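Local coordinates for lipoprotein (PDB 4QHQ) that binds methionine in the cleft between two lobes and probably serves as the substrate-binding lipoprotein of a methionine ABC transporter, at residues V1-V7 with D49-F55; L77-P82 with S236-F241; Y86-F90 with L163-D167. All coordinates share one frame; numbering follows the deposited sequence.

Contact 1 (V1-V7 with D49-F55); sequences VIKVGTV and DLDANSF. With MET (methionine), chain B.
Lys3 O takes two backbone donors from the facing segment, Asp51 N at 2.8 Å and Ala52 N at 3.2 Å. Lys3 N is answered in turn by a side chain: with CG anti to its own carbonyl carbon (chi1 -57°), Asp51 reaches back and presents the anti lone pair of OD2 to Lys3 N at 2.9 Å, in a nearly straight bond (173° at the hydrogen). OD1 of the same carboxylate faces Arg204 in a long, weak ion pair. The Lys3 chain, bent at chi3, carries NZ to Asp49 O at 3.2 Å. Beyond Asp51 the regular pairing of parallel strands sets in, Val4 beside Ala52 and Gly5 beside Asn53, as expected of neighbouring strands in a periplasmic-binding-protein lobe, where helices link one parallel strand to the next. Gly5 N donates to Ala52 O at 2.9 Å, and Ser54 N donates to Gly5 O. Both methyls of Leu50 lie against the bare Gly5 backbone, CD2 3.6 Å from Gly5 N. At the far end Thr6 OG1 donates to Ser54 O at 2.7 Å. Two polar side chains find their partners elsewhere: Asn53 ND2 in Asn42 of helix 41-47, and Ser54 OG in Trp15 of helix 10-26. Val7 N is buried without a partner in the model. Val7 CG2 rests 3.7 Å from Phe55 CB, and Phe55, a pocket residue, touches the bound methionine through both its ring and its carbonyl oxygen.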
loop_
_atom_site.group_PDB
_atom_site.type_symbol
_atom_site.label_atom_id
_atom_site.label_comp_id
_atom_site.label_asym_id
_atom_site.label_seq_id
_atom_site.Cartn_x
_atom_site.Cartn_y
_atom_site.Cartn_z
ATOM N N VAL A 1 2.349 -13.897 -23.542
ATOM C CA VAL A 1 2.100 -14.174 -22.137
ATOM C C VAL A 1 2.501 -12.978 -21.294
ATOM O O VAL A 1 3.673 -12.598 -21.255
ATOM C CB VAL A 1 2.887 -15.402 -21.661
ATOM C CG1 VAL A 1 2.685 -15.608 -20.177
ATOM C CG2 VAL A 1 2.464 -16.631 -22.432
ATOM N N ILE A 2 1.518 -12.384 -20.629
ATOM C CA ILE A 2 1.746 -11.190 -19.826
ATOM C C ILE A 2 1.967 -11.533 -18.356
ATOM O O ILE A 2 1.043 -11.964 -17.663
ATOM C CB ILE A 2 0.569 -10.210 -19.962
ATOM C CG1 ILE A 2 0.320 -9.910 -21.449
ATOM C CG2 ILE A 2 0.822 -8.936 -19.141
ATOM C CD1 ILE A 2 -0.905 -9.067 -21.716
ATOM N N LYS A 3 3.198 -11.331 -17.890
ATOM C CA LYS A 3 3.560 -11.625 -16.512
ATOM C C LYS A 3 3.336 -10.392 -15.645
ATOM O O LYS A 3 3.971 -9.349 -15.836
ATOM C CB LYS A 3 5.013 -12.113 -16.431
ATOM C CG LYS A 3 5.297 -13.378 -17.236
ATOM C CD LYS A 3 6.743 -13.824 -17.077
ATOM C CE LYS A 3 7.014 -14.313 -15.663
ATOM N NZ LYS A 3 8.452 -14.640 -15.448
ATOM N N VAL A 4 2.400 -10.509 -14.711
ATOM C CA VAL A 4 2.062 -9.405 -13.819
ATOM C C VAL A 4 2.455 -9.757 -12.405
ATOM O O VAL A 4 1.957 -10.733 -11.851
ATOM C CB VAL A 4 0.560 -9.081 -13.867
ATOM C CG1 VAL A 4 0.244 -7.915 -12.930
ATOM C CG2 VAL A 4 0.130 -8.785 -15.302
ATOM N N GLY A 5 3.353 -8.964 -11.829
ATOM C CA GLY A 5 3.761 -9.158 -10.448
ATOM C C GLY A 5 2.830 -8.494 -9.459
ATOM O O GLY A 5 2.396 -7.356 -9.648
ATOM N N THR A 6 2.534 -9.193 -8.374
ATOM C CA THR A 6 1.708 -8.598 -7.342
ATOM C C THR A 6 2.116 -9.158 -5.993
ATOM O O THR A 6 2.954 -10.054 -5.931
ATOM C CB THR A 6 0.217 -8.810 -7.620
ATOM O OG1 THR A 6 -0.534 -7.873 -6.831
ATOM C CG2 THR A 6 -0.213 -10.225 -7.310
ATOM N N VAL A 7 1.557 -8.602 -4.926
ATOM C CA VAL A 7 1.880 -9.060 -3.587
ATOM C C VAL A 7 0.822 -10.057 -3.123
ATOM O O VAL A 7 -0.376 -9.833 -3.306
ATOM C CB VAL A 7 2.004 -7.871 -2.619
ATOM C CG1 VAL A 7 2.115 -8.350 -1.187
ATOM C CG2 VAL A 7 3.216 -7.021 -2.985
ATOM N N ASP A 49 11.790 -9.407 -16.191
ATOM C CA ASP A 49 11.193 -10.628 -15.655
ATOM C C ASP A 49 9.676 -10.530 -15.574
ATOM O O ASP A 49 8.979 -11.538 -15.681
ATOM C CB ASP A 49 11.774 -10.963 -14.279
ATOM C CG ASP A 49 13.216 -11.437 -14.352
ATOM O OD1 ASP A 49 13.618 -11.968 -15.407
ATOM O OD2 ASP A 49 13.946 -11.283 -13.351
ATOM N N LEU A 50 9.175 -9.314 -15.366
ATOM C CA LEU A 50 7.744 -9.054 -15.424
ATOM C C LEU A 50 7.447 -8.107 -16.567
ATOM O O LEU A 50 8.311 -7.338 -16.995
ATOM C CB LEU A 50 7.244 -8.387 -14.137
ATOM C CG LEU A 50 7.437 -9.108 -12.804
ATOM C CD1 LEU A 50 7.135 -8.170 -11.639
ATOM C CD2 LEU A 50 6.577 -10.379 -12.745
ATOM N N ASP A 51 6.204 -8.138 -17.031
ATOM C CA ASP A 51 5.696 -7.127 -17.950
ATOM C C ASP A 51 4.951 -5.970 -17.267
ATOM O O ASP A 51 4.864 -4.871 -17.815
ATOM C CB ASP A 51 4.804 -7.796 -18.979
ATOM C CG ASP A 51 5.540 -8.874 -19.729
ATOM O OD1 ASP A 51 6.507 -8.521 -20.438
ATOM O OD2 ASP A 51 5.192 -10.068 -19.590
ATOM N N ALA A 52 4.398 -6.222 -16.086
ATOM C CA ALA A 52 3.717 -5.189 -15.335
ATOM C C ALA A 52 3.727 -5.591 -13.873
ATOM O O ALA A 52 3.974 -6.753 -13.538
ATOM C CB ALA A 52 2.280 -5.028 -15.822
ATOM N N ASN A 53 3.463 -4.636 -12.997
ATOM C CA ASN A 53 3.170 -4.991 -11.616
ATOM C C ASN A 53 1.997 -4.194 -11.090
ATOM O O ASN A 53 1.590 -3.204 -11.690
ATOM C CB ASN A 53 4.415 -4.944 -10.707
ATOM C CG ASN A 53 4.981 -3.554 -10.539
ATOM O OD1 ASN A 53 4.240 -2.589 -10.345
ATOM N ND2 ASN A 53 6.296 -3.446 -10.555
ATOM N N SER A 54 1.441 -4.655 -9.977
ATOM C CA SER A 54 0.219 -4.073 -9.431
ATOM C C SER A 54 0.238 -4.273 -7.932
ATOM O O SER A 54 -0.314 -5.243 -7.408
ATOM C CB SER A 54 -0.998 -4.761 -10.062
ATOM O OG SER A 54 -2.238 -4.238 -9.600
ATOM N N PHE A 55 0.912 -3.359 -7.239
ATOM C CA PHE A 55 1.108 -3.517 -5.804
ATOM C C PHE A 55 1.357 -2.207 -5.062
ATOM O O PHE A 55 1.422 -2.229 -3.849
ATOM C CB PHE A 55 2.277 -4.451 -5.519
ATOM C CG PHE A 55 3.612 -3.791 -5.677
ATOM C CD1 PHE A 55 4.114 -3.508 -6.945
ATOM C CD2 PHE A 55 4.364 -3.442 -4.570
ATOM C CE1 PHE A 55 5.340 -2.886 -7.098
ATOM C CE2 PHE A 55 5.586 -2.810 -4.706
ATOM C CZ PHE A 55 6.082 -2.544 -5.972
HETATM N N MET B . -1.400 -1.717 -1.177
HETATM C CA MET B . -0.506 -0.887 -0.369
HETATM C C MET B . -1.244 0.304 0.201
HETATM O O MET B . -2.051 0.898 -0.505
HETATM C CB MET B . 0.677 -0.427 -1.229
HETATM C CG MET B . 1.714 0.420 -0.467
HETATM S SD MET B . 3.053 0.987 -1.539
HETATM C CE MET B . 3.881 -0.558 -1.928
HETATM O OXT MET B . -1.063 0.671 1.375
#

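Contact 2 (L77-P82 with S236-F241). With MET (methionine), chain B.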
loop_
_atom_site.group_PDB
_atom_site.type_symbol
_atom_site.label_atom_id
_atom_site.label_comp_id
_atom_site.label_asym_id
_atom_site.label_seq_id
_atom_site.Cartn_x
_atom_site.Cartn_y
_atom_site.Cartn_z
ATOM N N LEU A 77 -4.897 3.488 -12.508
ATOM C CA LEU A 77 -5.147 3.277 -11.092
ATOM C C LEU A 77 -5.982 2.032 -10.846
ATOM O O LEU A 77 -6.746 1.598 -11.720
ATOM C CB LEU A 77 -5.848 4.499 -10.503
ATOM C CG LEU A 77 -5.079 5.816 -10.575
ATOM C CD1 LEU A 77 -5.864 6.911 -9.857
ATOM C CD2 LEU A 77 -3.664 5.687 -10.004
ATOM N N THR A 78 -5.838 1.471 -9.645
ATOM C CA THR A 78 -6.528 0.238 -9.301
ATOM C C THR A 78 -7.528 0.451 -8.157
ATOM O O THR A 78 -8.728 0.542 -8.385
ATOM C CB THR A 78 -5.513 -0.869 -8.972
ATOM O OG1 THR A 78 -4.581 -0.396 -7.996
ATOM C CG2 THR A 78 -4.731 -1.258 -10.219
ATOM N N TYR A 79 -7.021 0.562 -6.928
ATOM C CA TYR A 79 -7.870 0.839 -5.773
ATOM C C TYR A 79 -7.072 1.669 -4.790
ATOM O O TYR A 79 -5.847 1.717 -4.862
ATOM C CB TYR A 79 -8.317 -0.456 -5.085
ATOM C CG TYR A 79 -7.176 -1.232 -4.509
ATOM C CD1 TYR A 79 -6.700 -0.976 -3.225
ATOM C CD2 TYR A 79 -6.551 -2.229 -5.247
ATOM C CE1 TYR A 79 -5.636 -1.682 -2.706
ATOM C CE2 TYR A 79 -5.493 -2.946 -4.732
ATOM C CZ TYR A 79 -5.039 -2.667 -3.451
ATOM O OH TYR A 79 -3.987 -3.384 -2.926
ATOM N N ILE A 80 -7.789 2.288 -3.850
ATOM C CA ILE A 80 -7.182 2.967 -2.716
ATOM C C ILE A 80 -7.613 2.246 -1.437
ATOM O O ILE A 80 -8.719 1.692 -1.353
ATOM C CB ILE A 80 -7.571 4.467 -2.698
ATOM C CG1 ILE A 80 -6.758 5.248 -1.661
ATOM C CG2 ILE A 80 -9.075 4.647 -2.482
ATOM C CD1 ILE A 80 -6.811 6.753 -1.872
ATOM N N SER A 81 -6.721 2.215 -0.455
ATOM C CA SER A 81 -6.998 1.475 0.764
ATOM C C SER A 81 -6.433 2.231 1.953
ATOM O O SER A 81 -5.265 2.043 2.305
ATOM C CB SER A 81 -6.404 0.069 0.688
ATOM O OG SER A 81 -5.010 0.119 0.472
ATOM N N PRO A 82 -7.258 3.082 2.567
ATOM C CA PRO A 82 -6.836 3.897 3.717
ATOM C C PRO A 82 -6.104 3.079 4.777
ATOM O O PRO A 82 -6.574 2.023 5.202
ATOM C CB PRO A 82 -8.163 4.427 4.258
ATOM C CG PRO A 82 -9.010 4.557 3.030
ATOM C CD PRO A 82 -8.669 3.322 2.226
ATOM N N SER A 236 -12.765 -1.740 2.800
ATOM C CA SER A 236 -11.382 -1.413 3.144
ATOM C C SER A 236 -10.556 -1.056 1.905
ATOM O O SER A 236 -9.502 -0.428 2.005
ATOM C CB SER A 236 -10.720 -2.577 3.879
ATOM O OG SER A 236 -10.536 -3.688 3.020
ATOM N N MET A 237 -11.038 -1.474 0.739
ATOM C CA MET A 237 -10.428 -1.130 -0.536
ATOM C C MET A 237 -11.533 -0.527 -1.386
ATOM O O MET A 237 -12.633 -1.070 -1.460
ATOM C CB MET A 237 -9.836 -2.375 -1.188
ATOM C CG MET A 237 -8.601 -2.890 -0.459
ATOM S SD MET A 237 -8.189 -4.611 -0.815
ATOM C CE MET A 237 -8.072 -4.588 -2.603
ATOM N N VAL A 238 -11.242 0.626 -1.975
ATOM C CA VAL A 238 -12.207 1.353 -2.782
ATOM C C VAL A 238 -11.653 1.483 -4.198
ATOM O O VAL A 238 -10.531 1.951 -4.391
ATOM C CB VAL A 238 -12.491 2.744 -2.176
ATOM C CG1 VAL A 238 -13.391 3.544 -3.109
ATOM C CG2 VAL A 238 -13.123 2.613 -0.776
ATOM N N ALA A 239 -12.427 1.039 -5.184
ATOM C CA ALA A 239 -11.962 1.078 -6.562
ATOM C C ALA A 239 -11.587 2.492 -6.971
ATOM O O ALA A 239 -12.240 3.466 -6.590
ATOM C CB ALA A 239 -13.013 0.508 -7.524
ATOM N N SER A 240 -10.526 2.599 -7.763
ATOM C CA SER A 240 -10.082 3.893 -8.259
ATOM C C SER A 240 -10.508 4.117 -9.709
ATOM O O SER A 240 -9.863 4.860 -10.439
ATOM C CB SER A 240 -8.566 4.025 -8.141
ATOM O OG SER A 240 -8.137 3.851 -6.809
ATOM N N PHE A 241 -11.618 3.493 -10.092
ATOM C CA PHE A 241 -12.171 3.605 -11.435
ATOM C C PHE A 241 -13.670 3.407 -11.355
ATOM O O PHE A 241 -14.380 3.603 -12.346
ATOM C CB PHE A 241 -11.564 2.538 -12.344
ATOM C CG PHE A 241 -11.809 1.134 -11.865
ATOM C CD1 PHE A 241 -12.940 0.436 -12.264
ATOM C CD2 PHE A 241 -10.912 0.512 -11.013
ATOM C CE1 PHE A 241 -13.171 -0.857 -11.826
ATOM C CE2 PHE A 241 -11.137 -0.781 -10.567
ATOM C CZ PHE A 241 -12.271 -1.465 -10.977
ATOM O OXT PHE A 241 -14.214 3.039 -10.311
HETATM N N MET B . -1.400 -1.717 -1.177
HETATM C CA MET B . -0.506 -0.887 -0.369
HETATM C C MET B . -1.244 0.304 0.201
HETATM O O MET B . -2.051 0.898 -0.505
HETATM C CB MET B . 0.677 -0.427 -1.229
HETATM C CG MET B . 1.714 0.420 -0.467
HETATM S SD MET B . 3.053 0.987 -1.539
HETATM C CE MET B . 3.881 -0.558 -1.928
HETATM O OXT MET B . -1.063 0.671 1.375
HETATM O O HOH W 1 -8.292 0.160 4.416
#
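Tyr79 holds CG between its backbone N and carbonyl carbon (chi1 64°), while Met237 turns sharply at its last torsion (chi3 55°); together these set Met237 CE over the phenol ring. CE stands 3.6 Å from the Tyr79 ring centroid, close to the ring normal, a CH-pi contact, and SD lies farther above the same face as a Met-aromatic contact. The Tyr79 hydroxyl bonds to Asp11. Tyr79 and Ser81 both belong to the methionine pocket, Ser81 OG lying 3.2 Å from O of the ligand. The backbones run antiparallel. Ile80 and Val238 form the hydrogen-bonded pair, Ile80 N to Val238 O and Val238 N to Ile80 O both at 2.8 Å, and their side chains pack alongside each other on one face of the sheet, Ile80 CG2 against Val238 CB. Farther along, Ser240 N donates to Thr78 O at 2.8 Å; the same oxygen sits at the edge of the Phe241 ring. At the other end one water donates to both Pro82 O and Ser236 O. The C-terminal carboxylate is held by Lys226 of helix 223-233. Strand 238-239 closes one margin of the six-stranded sheet beside strand 72-80, with Tyr220 of helix 211-220 against Tyr79 and Phe241 and Leu177 of helix 173-178 against Met237.

Contact 3 (Y86-F90 with L163-D167)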
loop_
_atom_site.group_PDB
_atom_site.type_symbol
_atom_site.label_atom_id
_atom_site.label_comp_id
_atom_site.label_asym_id
_atom_site.label_seq_id
_atom_site.Cartn_x
_atom_site.Cartn_y
_atom_site.Cartn_z
ATOM N N TYR A 86 -3.725 -0.201 14.328
ATOM C CA TYR A 86 -4.252 -1.412 14.944
ATOM C C TYR A 86 -3.632 -1.601 16.307
ATOM O O TYR A 86 -2.515 -1.162 16.556
ATOM C CB TYR A 86 -3.971 -2.648 14.078
ATOM C CG TYR A 86 -4.582 -2.523 12.718
ATOM C CD1 TYR A 86 -3.905 -1.885 11.697
ATOM C CD2 TYR A 86 -5.871 -2.981 12.476
ATOM C CE1 TYR A 86 -4.480 -1.723 10.448
ATOM C CE2 TYR A 86 -6.457 -2.825 11.251
ATOM C CZ TYR A 86 -5.753 -2.209 10.233
ATOM O OH TYR A 86 -6.347 -2.057 9.006
ATOM N N SER A 87 -4.381 -2.240 17.197
ATOM C CA SER A 87 -3.899 -2.507 18.539
ATOM C C SER A 87 -4.615 -3.703 19.119
ATOM O O SER A 87 -5.819 -3.872 18.943
ATOM C CB SER A 87 -4.103 -1.292 19.434
ATOM O OG SER A 87 -3.639 -1.565 20.749
ATOM N N LYS A 88 -3.859 -4.529 19.828
ATOM C CA LYS A 88 -4.429 -5.639 20.569
ATOM C C LYS A 88 -4.636 -5.246 22.014
ATOM O O LYS A 88 -5.100 -6.060 22.804
ATOM C CB LYS A 88 -3.482 -6.843 20.541
ATOM C CG LYS A 88 -3.288 -7.459 19.174
ATOM C CD LYS A 88 -4.583 -8.036 18.645
ATOM C CE LYS A 88 -4.402 -8.577 17.235
ATOM N NZ LYS A 88 -5.708 -8.874 16.577
ATOM N N LYS A 89 -4.272 -4.013 22.356
ATOM C CA LYS A 89 -4.197 -3.605 23.757
ATOM C C LYS A 89 -5.024 -2.364 24.101
ATOM O O LYS A 89 -5.344 -2.147 25.272
ATOM C CB LYS A 89 -2.731 -3.400 24.168
ATOM C CG LYS A 89 -1.812 -4.554 23.759
ATOM C CD LYS A 89 -0.385 -4.373 24.264
ATOM C CE LYS A 89 0.515 -5.510 23.781
ATOM N NZ LYS A 89 1.918 -5.361 24.258
ATOM N N PHE A 90 -5.367 -1.555 23.101
ATOM C CA PHE A 90 -6.090 -0.300 23.340
ATOM C C PHE A 90 -7.142 -0.042 22.272
ATOM O O PHE A 90 -6.965 -0.434 21.124
ATOM C CB PHE A 90 -5.096 0.861 23.404
ATOM C CG PHE A 90 -4.085 0.709 24.505
ATOM C CD1 PHE A 90 -4.446 0.944 25.824
ATOM C CD2 PHE A 90 -2.784 0.298 24.229
ATOM C CE1 PHE A 90 -3.533 0.786 26.857
ATOM C CE2 PHE A 90 -1.863 0.141 25.273
ATOM C CZ PHE A 90 -2.239 0.391 26.582
ATOM N N LEU A 163 2.228 -7.216 16.599
ATOM C CA LEU A 163 1.103 -6.638 17.336
ATOM C C LEU A 163 1.034 -7.044 18.805
ATOM O O LEU A 163 0.584 -6.260 19.640
ATOM C CB LEU A 163 -0.217 -6.960 16.646
ATOM C CG LEU A 163 -0.571 -5.935 15.572
ATOM C CD1 LEU A 163 -1.835 -6.342 14.834
ATOM C CD2 LEU A 163 -0.741 -4.542 16.193
ATOM N N SER A 164 1.481 -8.256 19.129
ATOM C CA SER A 164 1.457 -8.718 20.520
ATOM C C SER A 164 2.463 -7.978 21.402
ATOM O O SER A 164 2.345 -7.981 22.630
ATOM C CB SER A 164 1.699 -10.229 20.611
ATOM O OG SER A 164 2.989 -10.579 20.130
ATOM N N ASP A 165 3.432 -7.322 20.768
ATOM C CA ASP A 165 4.561 -6.740 21.487
ATOM C C ASP A 165 4.676 -5.220 21.338
ATOM O O ASP A 165 5.707 -4.636 21.688
ATOM C CB ASP A 165 5.875 -7.390 21.025
ATOM C CG ASP A 165 6.053 -8.804 21.551
ATOM O OD1 ASP A 165 5.037 -9.484 21.810
ATOM O OD2 ASP A 165 7.215 -9.239 21.720
ATOM N N VAL A 166 3.630 -4.579 20.822
ATOM C CA VAL A 166 3.586 -3.120 20.757
ATOM C C VAL A 166 2.217 -2.649 21.210
ATOM O O VAL A 166 1.275 -3.439 21.317
ATOM C CB VAL A 166 3.850 -2.571 19.330
ATOM C CG1 VAL A 166 5.240 -2.961 18.841
ATOM C CG2 VAL A 166 2.788 -3.058 18.363
ATOM N N ASP A 167 2.102 -1.357 21.482
ATOM C CA ASP A 167 0.816 -0.823 21.911
ATOM C C ASP A 167 -0.098 -0.448 20.748
ATOM O O ASP A 167 -1.321 -0.479 20.886
ATOM C CB ASP A 167 1.032 0.326 22.887
ATOM C CG ASP A 167 1.779 -0.128 24.110
ATOM O OD1 ASP A 167 1.352 -1.149 24.687
ATOM O OD2 ASP A 167 2.806 0.488 24.461
HETATM O O HOH W 2 -0.993 -4.047 19.826
HETATM O O HOH W 3 3.416 -3.251 24.049
#
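Ser87 and Asp167 meet in a direct hydrogen bond, Ser87 OG donating to Asp167 O at 2.6 Å with the hydroxyl tilted from the carbonyl plane. Having OG anti to the backbone N (chi1 180°) also lets it accept from Lys89 N at 3.0 Å and from Phe90 N at 2.9 Å, an ST turn and an ST motif on one serine. Three bonds thus grip this oxygen: two hold the bend of 86-90 and the third fastens it to the facing backbone. The other direct bond comes from Lys89, whose chain is extended beyond CG and carries NZ to Ser164 O at 3.1 Å, well above the carbonyl plane.

Two waters add bridges. One accepts from Lys88 N and donates to both Leu163 O and Val166 O; the other accepts from Lys89 NZ and donates weakly to Asp167 OD1. Lys89 NZ and Asp167 OD1 are themselves 4.3 Å apart, too far for a salt bridge, so their attraction is probably modest. Asp167 OD2 is taken by the backbone N of Lys101.

Apolar and ring contacts fill the remainder. Leu163 CD2 packs against the Tyr86 backbone and CB, and Leu163 CB meets Lys88 CG at 4.0 Å where the two chains cross near a right angle. Asp167 runs alongside Phe90 with its carboxylate turned 70° from the ring plane, Asp167 OD1 lying 3.5 Å from Phe90 CE2 at the ring edge.

These loops lie at the ends of adjacent antiparallel strands: the loop 86-90 continues from strand 84-86, and the loop 163-167 leads into strand 168-171, where Leu163 packs on Ala169 and Ile171. Beyond strand 168-171 lies strand 101-105.

Contacts 1 and 2 belong to the same six-stranded sheet, their centres 18 Å apart: contact 1 joins strands 2-7 and 52-57, while contact 2 adds the C-terminal strand 238-239 to strand 72-80. They meet where Ser54 packs on Thr78, and both touch the bound methionine. Contact 3 belongs to the five-stranded sheet of the other lobe, its centre 34 Å from that of contact 1 and 26 Å from that of contact 2. Contact 1 closes before contact 2 opens, and contact 3 is nested within the loop that contact 2 closes. The chain thus leaves the first lobe, builds the second and returns, consistent with a two-lobed binding protein that holds its ligand in between.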